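Local structure of phosphoribosylformylglycinamidine synthase 2 (Thermus thermophilus, 3VIU) at residues 53-58 against 507-512; 80-85 against 176-181; 464-469 against 539-544; 481-486 against 515-520. The protein belongs to the PurM-like (AIR synthase-related) family, carries two copies each of the family's N- and C-terminal domains, and binds ADP and magnesium. All coordinates share one frame; numbering follows the deposited sequence.

Interactions 2, 3 and 4 are buried in the core, whereas interaction 1 is partly buried. Interactions 3 and 4 share one sheet, in which strands 538-548 and 479-488 are neighbours. Interaction 1 packs loop 53-58 on helix 495-515, the crossover helix between the two strands of interaction 4. Interaction 2 belongs to the equivalent sheet of the first N-terminal domain. Its Phe82, Met176 and Leu178 meet Val544 of interaction 3. The chemistry follows position. Interactions 2 and 4 pair strands by backbone hydrogen bonds, and both reach the same ADP, through Lys83 and Asp485 respectively. Interactions 1 and 3 lack such bonds and rely on van der Waals packing, mostly apolar in interaction 3, mixed with polar atoms in interaction 1.

Interaction 1 of 4, residues 53-58 against 507-512; sequences ALPKEG and GLKEAS
Leu54 and Leu508 make the main apolar contact. Leu54 CD2 lies 3.7 Å from Leu508 CB, and the two side chains meet at an oblique angle. The same methyl also reaches the helix backbone, 3.6 Å from Lys509 N. With chi1 at -64°, Leu54 CG stands opposite its own carbonyl carbon, and this turns one branch to the helix. Pro55 follows with its ring: CD sits 4.1 Å from Lys509 CA, one turn before Ser512.

The loop between helix 48-51 and strand 61-63 thus packs on helix 495-515. That helix is the crossover of a beta-alpha-beta unit in the second PurM-like N-terminal domain. The side chain of Leu54 also comes within about 4 Å of the bound ADP (nearest atoms).

Polar atoms also touch carbon atoms here. Ala53 O is 3.8 Å from Lys509 CG, so the aliphatic part of the lysine runs past the loop backbone. Its chain bends only at the last torsion, and NZ makes a weak, long ion pair with Glu513. Ser512 OG is 4.0 Å from Pro55 CB, but its hydrogen bond goes to Val517 O. Pro55 itself is tied by a backbone hydrogen bond to Val519.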
loop_
_atom_site.group_PDB
_atom_site.type_symbol
_atom_site.label_atom_id
_atom_site.label_comp_id
_atom_site.label_asym_id
_atom_site.label_seq_id
_atom_site.Cartn_x
_atom_site.Cartn_y
_atom_site.Cartn_z
ATOM N N ALA A 53 -4.941 -1.101 -18.911
ATOM C CA ALA A 53 -5.493 0.243 -19.021
ATOM C C ALA A 53 -4.836 1.318 -18.159
ATOM O O ALA A 53 -4.957 2.504 -18.464
ATOM C CB ALA A 53 -6.991 0.205 -18.729
ATOM N N LEU A 54 -4.151 0.922 -17.089
ATOM C CA LEU A 54 -3.509 1.894 -16.204
ATOM C C LEU A 54 -2.305 2.602 -16.827
ATOM O O LEU A 54 -1.349 1.960 -17.246
ATOM C CB LEU A 54 -3.087 1.215 -14.898
ATOM C CG LEU A 54 -4.229 0.664 -14.028
ATOM C CD1 LEU A 54 -3.659 -0.091 -12.842
ATOM C CD2 LEU A 54 -5.122 1.804 -13.551
ATOM N N PRO A 55 -2.346 3.944 -16.905
ATOM C CA PRO A 55 -1.270 4.773 -17.473
ATOM C C PRO A 55 0.059 4.557 -16.728
ATOM O O PRO A 55 0.075 4.570 -15.505
ATOM C CB PRO A 55 -1.802 6.189 -17.285
ATOM C CG PRO A 55 -3.272 6.007 -17.366
ATOM C CD PRO A 55 -3.502 4.779 -16.537
ATOM N N LYS A 56 1.161 4.386 -17.463
ATOM C CA LYS A 56 2.468 4.140 -16.842
ATOM C C LYS A 56 3.529 5.225 -17.054
ATOM O O LYS A 56 4.521 5.259 -16.332
ATOM C CB LYS A 56 3.059 2.818 -17.345
ATOM C CG LYS A 56 2.057 1.810 -17.887
ATOM C CD LYS A 56 1.600 0.795 -16.845
ATOM C CE LYS A 56 0.704 -0.277 -17.491
ATOM N NZ LYS A 56 0.206 -1.319 -16.530
ATOM N N GLU A 57 3.336 6.091 -18.043
ATOM C CA GLU A 57 4.312 7.141 -18.339
ATOM C C GLU A 57 4.348 8.266 -17.308
ATOM O O GLU A 57 3.313 8.689 -16.795
ATOM C CB GLU A 57 4.046 7.734 -19.729
ATOM C CG GLU A 57 4.050 6.706 -20.870
ATOM C CD GLU A 57 3.742 7.326 -22.237
ATOM O OE1 GLU A 57 2.703 8.021 -22.352
ATOM O OE2 GLU A 57 4.530 7.116 -23.194
ATOM N N GLY A 58 5.555 8.747 -17.020
ATOM C CA GLY A 58 5.741 9.821 -16.055
ATOM C C GLY A 58 7.185 10.288 -16.029
ATOM O O GLY A 58 8.097 9.478 -16.170
ATOM N N GLY A 507 -11.553 3.183 -12.178
ATOM C CA GLY A 507 -11.469 4.312 -11.274
ATOM C C GLY A 507 -10.055 4.864 -11.179
ATOM O O GLY A 507 -9.849 6.070 -11.281
ATOM N N LEU A 508 -9.084 3.978 -10.975
ATOM C CA LEU A 508 -7.679 4.368 -10.879
ATOM C C LEU A 508 -7.199 5.044 -12.166
ATOM O O LEU A 508 -6.558 6.095 -12.134
ATOM C CB LEU A 508 -6.826 3.133 -10.590
ATOM C CG LEU A 508 -6.442 2.816 -9.134
ATOM C CD1 LEU A 508 -7.425 3.431 -8.154
ATOM C CD2 LEU A 508 -6.362 1.310 -8.962
ATOM N N LYS A 509 -7.522 4.430 -13.296
ATOM C CA LYS A 509 -7.142 4.956 -14.594
ATOM C C LYS A 509 -7.577 6.410 -14.715
ATOM O O LYS A 509 -6.779 7.299 -15.034
ATOM C CB LYS A 509 -7.809 4.129 -15.693
ATOM C CG LYS A 509 -7.697 4.713 -17.090
ATOM C CD LYS A 509 -8.671 4.025 -18.032
ATOM C CE LYS A 509 -8.524 4.530 -19.467
ATOM N NZ LYS A 509 -8.667 6.013 -19.604
ATOM N N GLU A 510 -8.852 6.643 -14.436
ATOM C CA GLU A 510 -9.427 7.972 -14.534
ATOM C C GLU A 510 -8.776 8.990 -13.606
ATOM O O GLU A 510 -8.512 10.116 -14.017
ATOM C CB GLU A 510 -10.928 7.890 -14.281
ATOM C CG GLU A 510 -11.671 9.185 -14.500
ATOM C CD GLU A 510 -13.166 8.962 -14.638
ATOM O OE1 GLU A 510 -13.917 9.962 -14.644
ATOM O OE2 GLU A 510 -13.588 7.783 -14.748
ATOM N N ALA A 511 -8.510 8.599 -12.362
ATOM C CA ALA A 511 -7.876 9.507 -11.411
ATOM C C ALA A 511 -6.421 9.722 -11.812
ATOM O O ALA A 511 -5.892 10.829 -11.730
ATOM C CB ALA A 511 -7.948 8.932 -10.002
ATOM N N SER A 512 -5.783 8.648 -12.253
ATOM C CA SER A 512 -4.393 8.695 -12.667
ATOM C C SER A 512 -4.182 9.638 -13.842
ATOM O O SER A 512 -3.247 10.440 -13.846
ATOM C CB SER A 512 -3.921 7.293 -13.046
ATOM O OG SER A 512 -2.595 7.322 -13.532
#

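Interaction 2 of 4, residues 80-85 against 176-181; sequences VAFKIE and MCLGLL. With ADP (adenosine-5'-diphosphate), chain B.
Ala81 and Gly179 form a hydrogen-bonded antiparallel pair. Ala81 N donates to Gly179 O, and Gly179 N donates to Ala81 O, both at 2.8 Å. The next such pair is less even. Cys177 N to Lys83 O is a sound bond of 3.0 Å, while the return bond from Lys83 N to Cys177 O is weak.

Phe82, Ile84, Met176 and Leu178 share one face of the sheet. The extended selenomethionine Met176 runs beside Phe82, pointing the same way, and its CE lies 3.7 Å from Phe82 CD2. Leu178 CD1 touches Phe82 CB at 3.8 Å. Ile84 crosses Met176 at about a right angle. The edge of the Phe82 ring lies near Val80 O. Val544 of strand 538-548 packs against Phe82, Met176 and Leu178.

Lys83 and Cys177 point to the other face. Helix 95-112 packs on Cys177. The fully extended Lys83 carries NZ to ADP, with hydrogen bonds to O2B at 2.7 Å and O3A at 3.1 Å. Asp109 is a weak, long-range partner of the same NZ. Strands 78-86 and 172-182 are central neighbours in the mixed sheet of a PurM-like N-terminal domain, with the nucleotide phosphates held by Lys83 near the C-terminal end of strand 78-86.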
loop_
_atom_site.group_PDB
_atom_site.type_symbol
_atom_site.label_atom_id
_atom_site.label_comp_id
_atom_site.label_asym_id
_atom_site.label_seq_id
_atom_site.Cartn_x
_atom_site.Cartn_y
_atom_site.Cartn_z
ATOM N N VAL A 80 13.767 6.241 -5.392
ATOM C CA VAL A 80 12.981 5.570 -4.373
ATOM C C VAL A 80 12.188 4.413 -4.967
ATOM O O VAL A 80 11.468 4.574 -5.955
ATOM C CB VAL A 80 12.008 6.550 -3.672
ATOM C CG1 VAL A 80 10.998 5.788 -2.833
ATOM C CG2 VAL A 80 12.789 7.495 -2.785
ATOM N N ALA A 81 12.344 3.242 -4.366
ATOM C CA ALA A 81 11.626 2.069 -4.813
ATOM C C ALA A 81 10.506 1.840 -3.814
ATOM O O ALA A 81 10.672 2.088 -2.620
ATOM C CB ALA A 81 12.551 0.861 -4.841
ATOM N N PHE A 82 9.354 1.397 -4.295
ATOM C CA PHE A 82 8.256 1.110 -3.396
ATOM C C PHE A 82 7.237 0.203 -4.049
ATOM O O PHE A 82 7.213 0.038 -5.267
ATOM C CB PHE A 82 7.595 2.400 -2.887
ATOM C CG PHE A 82 6.943 3.232 -3.959
ATOM C CD1 PHE A 82 7.708 3.938 -4.880
ATOM C CD2 PHE A 82 5.560 3.342 -4.020
ATOM C CE1 PHE A 82 7.100 4.744 -5.844
ATOM C CE2 PHE A 82 4.945 4.148 -4.980
ATOM C CZ PHE A 82 5.716 4.849 -5.891
ATOM N N LYS A 83 6.399 -0.396 -3.214
ATOM C CA LYS A 83 5.378 -1.309 -3.685
ATOM C C LYS A 83 4.516 -1.734 -2.506
ATOM O O LYS A 83 4.921 -1.607 -1.346
ATOM C CB LYS A 83 6.038 -2.539 -4.303
ATOM C CG LYS A 83 5.069 -3.567 -4.832
ATOM C CD LYS A 83 5.795 -4.871 -5.084
ATOM C CE LYS A 83 4.829 -5.992 -5.370
ATOM N NZ LYS A 83 5.554 -7.285 -5.377
ATOM N N ILE A 84 3.325 -2.233 -2.809
ATOM C CA ILE A 84 2.413 -2.695 -1.777
ATOM C C ILE A 84 2.007 -4.123 -2.131
ATOM O O ILE A 84 1.798 -4.448 -3.301
ATOM C CB ILE A 84 1.178 -1.758 -1.669
ATOM C CG1 ILE A 84 0.351 -2.119 -0.437
ATOM C CG2 ILE A 84 0.334 -1.847 -2.926
ATOM C CD1 ILE A 84 -0.792 -1.159 -0.186
ATOM N N GLU A 85 1.936 -4.975 -1.115
ATOM C CA GLU A 85 1.589 -6.389 -1.271
ATOM C C GLU A 85 0.453 -6.692 -0.316
ATOM O O GLU A 85 0.082 -5.856 0.494
ATOM C CB GLU A 85 2.774 -7.283 -0.862
ATOM C CG GLU A 85 3.643 -7.891 -1.960
ATOM C CD GLU A 85 4.688 -8.860 -1.375
ATOM O OE1 GLU A 85 5.489 -9.447 -2.140
ATOM O OE2 GLU A 85 4.704 -9.038 -0.133
HETATM N N MSE A 176 3.073 -1.850 2.666
HETATM C CA MSE A 176 3.766 -1.063 1.668
HETATM C C MSE A 176 5.173 -0.791 2.183
HETATM O O MSE A 176 5.371 -0.615 3.383
HETATM C CB MSE A 176 3.023 0.250 1.446
HETATM C CG MSE A 176 3.631 1.152 0.399
HETATM SE SE MSE A 176 2.620 2.812 0.302
HETATM C CE MSE A 176 3.815 3.857 -0.807
ATOM N N CYS A 177 6.152 -0.772 1.282
ATOM C CA CYS A 177 7.515 -0.499 1.689
ATOM C C CYS A 177 8.228 0.535 0.813
ATOM O O CYS A 177 8.072 0.552 -0.402
ATOM C CB CYS A 177 8.321 -1.796 1.723
ATOM S SG CYS A 177 10.004 -1.577 2.368
ATOM N N LEU A 178 9.005 1.402 1.456
ATOM C CA LEU A 178 9.774 2.433 0.769
ATOM C C LEU A 178 11.265 2.165 0.956
ATOM O O LEU A 178 11.717 1.884 2.070
ATOM C CB LEU A 178 9.456 3.824 1.334
ATOM C CG LEU A 178 8.640 4.764 0.455
ATOM C CD1 LEU A 178 7.211 4.272 0.376
ATOM C CD2 LEU A 178 8.690 6.164 1.024
ATOM N N GLY A 179 12.026 2.251 -0.131
ATOM C CA GLY A 179 13.456 2.037 -0.047
ATOM C C GLY A 179 14.187 3.063 -0.890
ATOM O O GLY A 179 13.671 3.492 -1.929
ATOM N N LEU A 180 15.371 3.486 -0.452
ATOM C CA LEU A 180 16.117 4.455 -1.238
ATOM C C LEU A 180 17.423 3.874 -1.729
ATOM O O LEU A 180 17.968 2.932 -1.150
ATOM C CB LEU A 180 16.365 5.763 -0.464
ATOM C CG LEU A 180 17.459 5.969 0.587
ATOM C CD1 LEU A 180 18.830 5.639 0.034
ATOM C CD2 LEU A 180 17.439 7.420 1.025
ATOM N N LEU A 181 17.915 4.446 -2.815
ATOM C CA LEU A 181 19.156 4.002 -3.413
ATOM C C LEU A 181 19.688 5.078 -4.337
ATOM O O LEU A 181 18.997 6.051 -4.656
ATOM C CB LEU A 181 18.922 2.724 -4.220
ATOM C CG LEU A 181 18.008 2.865 -5.441
ATOM C CD1 LEU A 181 18.135 1.624 -6.307
ATOM C CD2 LEU A 181 16.564 3.073 -5.009
HETATM P PB ADP B . 5.871 -10.694 -5.844
HETATM O O1B ADP B . 5.218 -12.030 -5.929
HETATM O O2B ADP B . 5.287 -9.896 -4.573
HETATM O O3B ADP B . 7.535 -10.919 -5.685
HETATM P PA ADP B . 4.204 -10.277 -7.964
HETATM O O1A ADP B . 4.501 -11.384 -8.913
HETATM O O2A ADP B . 3.099 -10.788 -6.894
HETATM O O3A ADP B . 5.587 -9.821 -7.203
HETATM O "O5'" ADP B . 3.581 -8.971 -8.723
HETATM C "C5'" ADP B . 3.615 -9.180 -10.148
HETATM C "C4'" ADP B . 4.123 -7.936 -10.935
HETATM O "O4'" ADP B . 3.004 -7.186 -11.509
HETATM C "C3'" ADP B . 4.912 -6.914 -10.078
HETATM O "O3'" ADP B . 5.921 -6.290 -10.884
HETATM C "C2'" ADP B . 3.832 -5.934 -9.619
HETATM O "O2'" ADP B . 4.369 -4.651 -9.285
HETATM C "C1'" ADP B . 2.869 -5.900 -10.808
HETATM N N9 ADP B . 1.482 -5.684 -10.375
HETATM C C8 ADP B . 0.654 -6.610 -9.805
HETATM N N7 ADP B . -0.509 -6.087 -9.547
HETATM C C5 ADP B . -0.510 -4.793 -9.931
HETATM C C6 ADP B . -1.461 -3.739 -9.906
HETATM N N6 ADP B . -2.729 -3.949 -9.394
HETATM N N1 ADP B . -1.103 -2.530 -10.391
HETATM C C2 ADP B . 0.122 -2.306 -10.892
HETATM N N3 ADP B . 1.044 -3.270 -10.934
HETATM C C4 ADP B . 0.774 -4.510 -10.471
#

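Interaction 3 of 4, residues 464-469 against 539-544; sequences HALAEA and AMVGVV
Val541 and Val543 face Ala465, Leu466 and Ala469 where helix 458-475 packs on a mixed sheet. This is the alpha/beta layering of a PurM-like N-terminal domain. The helix runs nearly along strand 538-548. The axes of the two segments are 25° apart and approach to 7.7 Å.

Val541 makes contacts with both Ala465 and Leu466. With CG1 opposite its backbone N (chi1 180°), its two methyls divide between them. CG1 goes to Leu466, 3.7 Å from CA and 3.8 Å from CG. CG2 goes to Ala465, 3.6 Å from CB. The side chains of Leu466 and Val541 cross obliquely.

Leu466, with chi1 at -144°, away from the usual staggered values, sends CD2 to Val543. It meets Val543 CG2 at 4.1 Å, and these two side chains lie at about a right angle. The leucine also packs on Tyr483 of the neighbouring strand and on Ala511 and Ser512 of helix 495-515. It therefore sits at the junction of two helices and the sheet.

Val543 turns the same methyl, CG2, to Ala469 CB at 3.5 Å. Ala465 and Ala469 point CB at the strand, and the small side chains let the helix come close. Met540 points away from this helix, to the opposite side of the strand, where its sheet meets Ile84 of the first domain. Leu508 adds a further apolar neighbour to Val541.

Two strand carbonyls also touch alanine methyls: Ala469 CB lies 3.7 Å from Val541 O, and Ala465 CB lies 3.6 Å from Ala539 O.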
loop_
_atom_site.group_PDB
_atom_site.type_symbol
_atom_site.label_atom_id
_atom_site.label_comp_id
_atom_site.label_asym_id
_atom_site.label_seq_id
_atom_site.Cartn_x
_atom_site.Cartn_y
_atom_site.Cartn_z
ATOM N N HIS A 464 -11.365 8.206 -5.519
ATOM C CA HIS A 464 -11.195 8.910 -4.259
ATOM C C HIS A 464 -9.905 8.507 -3.571
ATOM O O HIS A 464 -9.219 9.349 -2.997
ATOM C CB HIS A 464 -12.378 8.637 -3.329
ATOM C CG HIS A 464 -13.435 9.695 -3.374
ATOM N ND1 HIS A 464 -13.233 10.969 -2.882
ATOM C CD2 HIS A 464 -14.698 9.677 -3.867
ATOM C CE1 HIS A 464 -14.325 11.689 -3.070
ATOM N NE2 HIS A 464 -15.230 10.930 -3.666
ATOM N N ALA A 465 -9.572 7.219 -3.641
ATOM C CA ALA A 465 -8.353 6.696 -3.019
ATOM C C ALA A 465 -7.082 7.328 -3.578
ATOM O O ALA A 465 -6.240 7.808 -2.816
ATOM C CB ALA A 465 -8.295 5.172 -3.168
ATOM N N LEU A 466 -6.937 7.331 -4.902
ATOM C CA LEU A 466 -5.756 7.922 -5.518
ATOM C C LEU A 466 -5.739 9.430 -5.247
ATOM O O LEU A 466 -4.704 10.009 -4.900
ATOM C CB LEU A 466 -5.747 7.677 -7.030
ATOM C CG LEU A 466 -4.361 7.429 -7.639
ATOM C CD1 LEU A 466 -4.461 7.410 -9.157
ATOM C CD2 LEU A 466 -3.386 8.494 -7.181
ATOM N N ALA A 467 -6.893 10.064 -5.410
ATOM C CA ALA A 467 -7.010 11.494 -5.165
ATOM C C ALA A 467 -6.553 11.820 -3.738
ATOM O O ALA A 467 -5.650 12.636 -3.543
ATOM C CB ALA A 467 -8.458 11.945 -5.378
ATOM N N GLU A 468 -7.157 11.161 -2.750
ATOM C CA GLU A 468 -6.819 11.391 -1.350
ATOM C C GLU A 468 -5.330 11.188 -1.075
ATOM O O GLU A 468 -4.685 12.044 -0.471
ATOM C CB GLU A 468 -7.635 10.471 -0.435
ATOM C CG GLU A 468 -7.480 10.817 1.050
ATOM C CD GLU A 468 -8.384 9.998 1.967
ATOM O OE1 GLU A 468 -8.531 10.373 3.154
ATOM O OE2 GLU A 468 -8.944 8.977 1.513
ATOM N N ALA A 469 -4.783 10.061 -1.515
ATOM C CA ALA A 469 -3.369 9.789 -1.296
ATOM C C ALA A 469 -2.511 10.921 -1.876
ATOM O O ALA A 469 -1.580 11.403 -1.227
ATOM C CB ALA A 469 -2.987 8.454 -1.925
ATOM N N ALA A 539 -9.092 -0.751 -3.085
ATOM C CA ALA A 539 -7.892 -0.377 -3.808
ATOM C C ALA A 539 -7.081 0.498 -2.856
ATOM O O ALA A 539 -7.363 1.687 -2.694
ATOM C CB ALA A 539 -8.247 0.398 -5.074
HETATM N N MSE A 540 -6.090 -0.103 -2.210
HETATM C CA MSE A 540 -5.238 0.634 -1.293
HETATM C C MSE A 540 -4.148 1.300 -2.110
HETATM O O MSE A 540 -3.223 0.656 -2.590
HETATM C CB MSE A 540 -4.670 -0.314 -0.245
HETATM C CG MSE A 540 -5.762 -0.845 0.665
HETATM SE SE MSE A 540 -5.322 -2.500 1.566
HETATM C CE MSE A 540 -6.479 -2.299 3.119
ATOM N N VAL A 541 -4.297 2.607 -2.278
ATOM C CA VAL A 541 -3.382 3.413 -3.063
ATOM C C VAL A 541 -2.268 4.046 -2.252
ATOM O O VAL A 541 -2.518 4.796 -1.313
ATOM C CB VAL A 541 -4.153 4.535 -3.785
ATOM C CG1 VAL A 541 -3.199 5.390 -4.615
ATOM C CG2 VAL A 541 -5.242 3.921 -4.664
ATOM N N GLY A 542 -1.035 3.730 -2.635
ATOM C CA GLY A 542 0.125 4.280 -1.970
ATOM C C GLY A 542 0.765 5.270 -2.922
ATOM O O GLY A 542 0.989 4.955 -4.094
ATOM N N VAL A 543 1.041 6.471 -2.427
ATOM C CA VAL A 543 1.647 7.503 -3.245
ATOM C C VAL A 543 2.937 8.021 -2.637
ATOM O O VAL A 543 3.019 8.265 -1.434
ATOM C CB VAL A 543 0.694 8.711 -3.434
ATOM C CG1 VAL A 543 1.455 9.880 -4.072
ATOM C CG2 VAL A 543 -0.488 8.312 -4.304
ATOM N N VAL A 544 3.945 8.192 -3.481
ATOM C CA VAL A 544 5.223 8.707 -3.034
ATOM C C VAL A 544 5.474 10.030 -3.741
ATOM O O VAL A 544 5.148 10.190 -4.913
ATOM C CB VAL A 544 6.387 7.732 -3.358
ATOM C CG1 VAL A 544 7.724 8.402 -3.064
ATOM C CG2 VAL A 544 6.257 6.468 -2.524
#

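Interaction 4 of 4, residues 481-486 against 515-520; sequences LAYTDG and LGVPVV. With ADP (adenosine-5'-diphosphate), chain B.
Tyr483 N donates to Pro518 O at 3.0 Å, a fairly straight bond of 158°. The same oxygen lies against Ala482 CB. Val520 N then donates to Tyr483 O at 3.1 Å. Together these two bonds set Tyr483 beside Val519 in a parallel bridge. The strands belong to a beta-alpha-beta unit, strand 479-488, helix 495-515 and strand 519-525. Gly516, with positive phi, is the first residue to leave the helix.

The Tyr483 ring folds back over the incoming strand, with CG between the backbone N and the carbonyl carbon (chi1 74°). Val519 CA sits over one face in a CH-pi contact, 4.0 Å from the ring centroid. Val519 CG1 comes closer still, 3.2 Å from Tyr483 CZ. Val517 O lies at the ring edge, in plane, 3.5 Å from CE1. Leu54 also packs against this tyrosine. Val517 CG1 meets the neighbouring backbone, 3.5 Å from Ala482 CA. Ala482 CB packs on Val520 CB.

Two residues along from Tyr483, Asp485 reaches the adenine of ADP. Its OD1 accepts a hydrogen bond from N6 at 3.0 Å, and OD2 lies 2.7 Å from N1. The carboxylate thus spans the amino group and the adjacent ring nitrogen. This is consistent with the strand helping to recognise the base, the N6 amino group donating to OD1.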
loop_
_atom_site.group_PDB
_atom_site.type_symbol
_atom_site.label_atom_id
_atom_site.label_comp_id
_atom_site.label_asym_id
_atom_site.label_seq_id
_atom_site.Cartn_x
_atom_site.Cartn_y
_atom_site.Cartn_z
ATOM N N LEU A 481 4.722 11.704 -7.280
ATOM C CA LEU A 481 5.558 11.215 -8.370
ATOM C C LEU A 481 4.960 9.994 -9.058
ATOM O O LEU A 481 5.078 9.843 -10.264
ATOM C CB LEU A 481 6.959 10.879 -7.854
ATOM C CG LEU A 481 7.722 12.063 -7.263
ATOM C CD1 LEU A 481 9.036 11.574 -6.695
ATOM C CD2 LEU A 481 7.951 13.117 -8.334
ATOM N N ALA A 482 4.320 9.126 -8.282
ATOM C CA ALA A 482 3.700 7.922 -8.822
ATOM C C ALA A 482 2.971 7.207 -7.706
ATOM O O ALA A 482 3.065 7.602 -6.549
ATOM C CB ALA A 482 4.757 6.998 -9.416
ATOM N N TYR A 483 2.241 6.155 -8.045
ATOM C CA TYR A 483 1.545 5.418 -7.014
ATOM C C TYR A 483 1.699 3.918 -7.179
ATOM O O TYR A 483 2.238 3.441 -8.169
ATOM C CB TYR A 483 0.062 5.783 -6.986
ATOM C CG TYR A 483 -0.752 5.209 -8.113
ATOM C CD1 TYR A 483 -0.854 5.868 -9.340
ATOM C CD2 TYR A 483 -1.434 4.003 -7.950
ATOM C CE1 TYR A 483 -1.617 5.341 -10.372
ATOM C CE2 TYR A 483 -2.198 3.468 -8.973
ATOM C CZ TYR A 483 -2.285 4.137 -10.182
ATOM O OH TYR A 483 -3.014 3.580 -11.198
ATOM N N THR A 484 1.226 3.193 -6.175
ATOM C CA THR A 484 1.254 1.740 -6.143
ATOM C C THR A 484 -0.162 1.389 -5.672
ATOM O O THR A 484 -0.701 2.050 -4.777
ATOM C CB THR A 484 2.307 1.239 -5.122
ATOM O OG1 THR A 484 2.400 -0.190 -5.177
ATOM C CG2 THR A 484 1.927 1.673 -3.707
ATOM N N ASP A 485 -0.780 0.382 -6.283
ATOM C CA ASP A 485 -2.132 0.012 -5.892
ATOM C C ASP A 485 -2.264 -1.440 -5.481
ATOM O O ASP A 485 -1.937 -2.353 -6.247
ATOM C CB ASP A 485 -3.115 0.291 -7.028
ATOM C CG ASP A 485 -2.835 -0.551 -8.253
ATOM O OD1 ASP A 485 -3.754 -1.254 -8.729
ATOM O OD2 ASP A 485 -1.690 -0.508 -8.746
ATOM N N GLY A 486 -2.735 -1.648 -4.256
ATOM C CA GLY A 486 -2.944 -2.988 -3.765
ATOM C C GLY A 486 -4.426 -3.266 -3.909
ATOM O O GLY A 486 -5.226 -2.797 -3.108
ATOM N N LEU A 515 -4.867 13.465 -12.724
ATOM C CA LEU A 515 -3.836 14.034 -11.856
ATOM C C LEU A 515 -2.420 13.916 -12.414
ATOM O O LEU A 515 -1.482 14.496 -11.870
ATOM C CB LEU A 515 -3.877 13.372 -10.479
ATOM C CG LEU A 515 -5.164 13.503 -9.673
ATOM C CD1 LEU A 515 -5.059 12.653 -8.414
ATOM C CD2 LEU A 515 -5.406 14.965 -9.329
ATOM N N GLY A 516 -2.258 13.170 -13.497
ATOM C CA GLY A 516 -0.932 13.014 -14.063
ATOM C C GLY A 516 0.004 12.306 -13.102
ATOM O O GLY A 516 1.116 12.767 -12.850
ATOM N N VAL A 517 -0.463 11.192 -12.550
ATOM C CA VAL A 517 0.325 10.380 -11.629
ATOM C C VAL A 517 0.179 8.938 -12.111
ATOM O O VAL A 517 -0.909 8.375 -12.057
ATOM C CB VAL A 517 -0.214 10.476 -10.185
ATOM C CG1 VAL A 517 0.637 9.628 -9.259
ATOM C CG2 VAL A 517 -0.225 11.924 -9.726
ATOM N N PRO A 518 1.272 8.329 -12.591
ATOM C CA PRO A 518 1.271 6.948 -13.098
ATOM C C PRO A 518 1.539 5.824 -12.091
ATOM O O PRO A 518 2.125 6.061 -11.034
ATOM C CB PRO A 518 2.351 6.996 -14.168
ATOM C CG PRO A 518 3.388 7.875 -13.504
ATOM C CD PRO A 518 2.549 9.000 -12.901
ATOM N N VAL A 519 1.100 4.607 -12.435
ATOM C CA VAL A 519 1.335 3.412 -11.614
ATOM C C VAL A 519 2.770 3.001 -11.849
ATOM O O VAL A 519 3.293 3.144 -12.948
ATOM C CB VAL A 519 0.553 2.155 -12.056
ATOM C CG1 VAL A 519 -0.351 1.685 -10.937
ATOM C CG2 VAL A 519 -0.174 2.399 -13.354
ATOM N N VAL A 520 3.390 2.430 -10.836
ATOM C CA VAL A 520 4.762 2.012 -10.982
ATOM C C VAL A 520 4.896 0.573 -10.483
ATOM O O VAL A 520 5.861 -0.129 -10.794
ATOM C CB VAL A 520 5.668 2.993 -10.214
ATOM C CG1 VAL A 520 5.704 2.650 -8.741
ATOM C CG2 VAL A 520 7.023 3.029 -10.843
HETATM P PB ADP B . 5.871 -10.694 -5.844
HETATM O O1B ADP B . 5.218 -12.030 -5.929
HETATM O O2B ADP B . 5.287 -9.896 -4.573
HETATM O O3B ADP B . 7.535 -10.919 -5.685
HETATM P PA ADP B . 4.204 -10.277 -7.964
HETATM O O1A ADP B . 4.501 -11.384 -8.913
HETATM O O2A ADP B . 3.099 -10.788 -6.894
HETATM O O3A ADP B . 5.587 -9.821 -7.203
HETATM O "O5'" ADP B . 3.581 -8.971 -8.723
HETATM C "C5'" ADP B . 3.615 -9.180 -10.148
HETATM C "C4'" ADP B . 4.123 -7.936 -10.935
HETATM O "O4'" ADP B . 3.004 -7.186 -11.509
HETATM C "C3'" ADP B . 4.912 -6.914 -10.078
HETATM O "O3'" ADP B . 5.921 -6.290 -10.884
HETATM C "C2'" ADP B . 3.832 -5.934 -9.619
HETATM O "O2'" ADP B . 4.369 -4.651 -9.285
HETATM C "C1'" ADP B . 2.869 -5.900 -10.808
HETATM N N9 ADP B . 1.482 -5.684 -10.375
HETATM C C8 ADP B . 0.654 -6.610 -9.805
HETATM N N7 ADP B . -0.509 -6.087 -9.547
HETATM C C5 ADP B . -0.510 -4.793 -9.931
HETATM C C6 ADP B . -1.461 -3.739 -9.906
HETATM N N6 ADP B . -2.729 -3.949 -9.394
HETATM N N1 ADP B . -1.103 -2.530 -10.391
HETATM C C2 ADP B . 0.122 -2.306 -10.892
HETATM N N3 ADP B . 1.044 -3.270 -10.934
HETATM C C4 ADP B . 0.774 -4.510 -10.471
#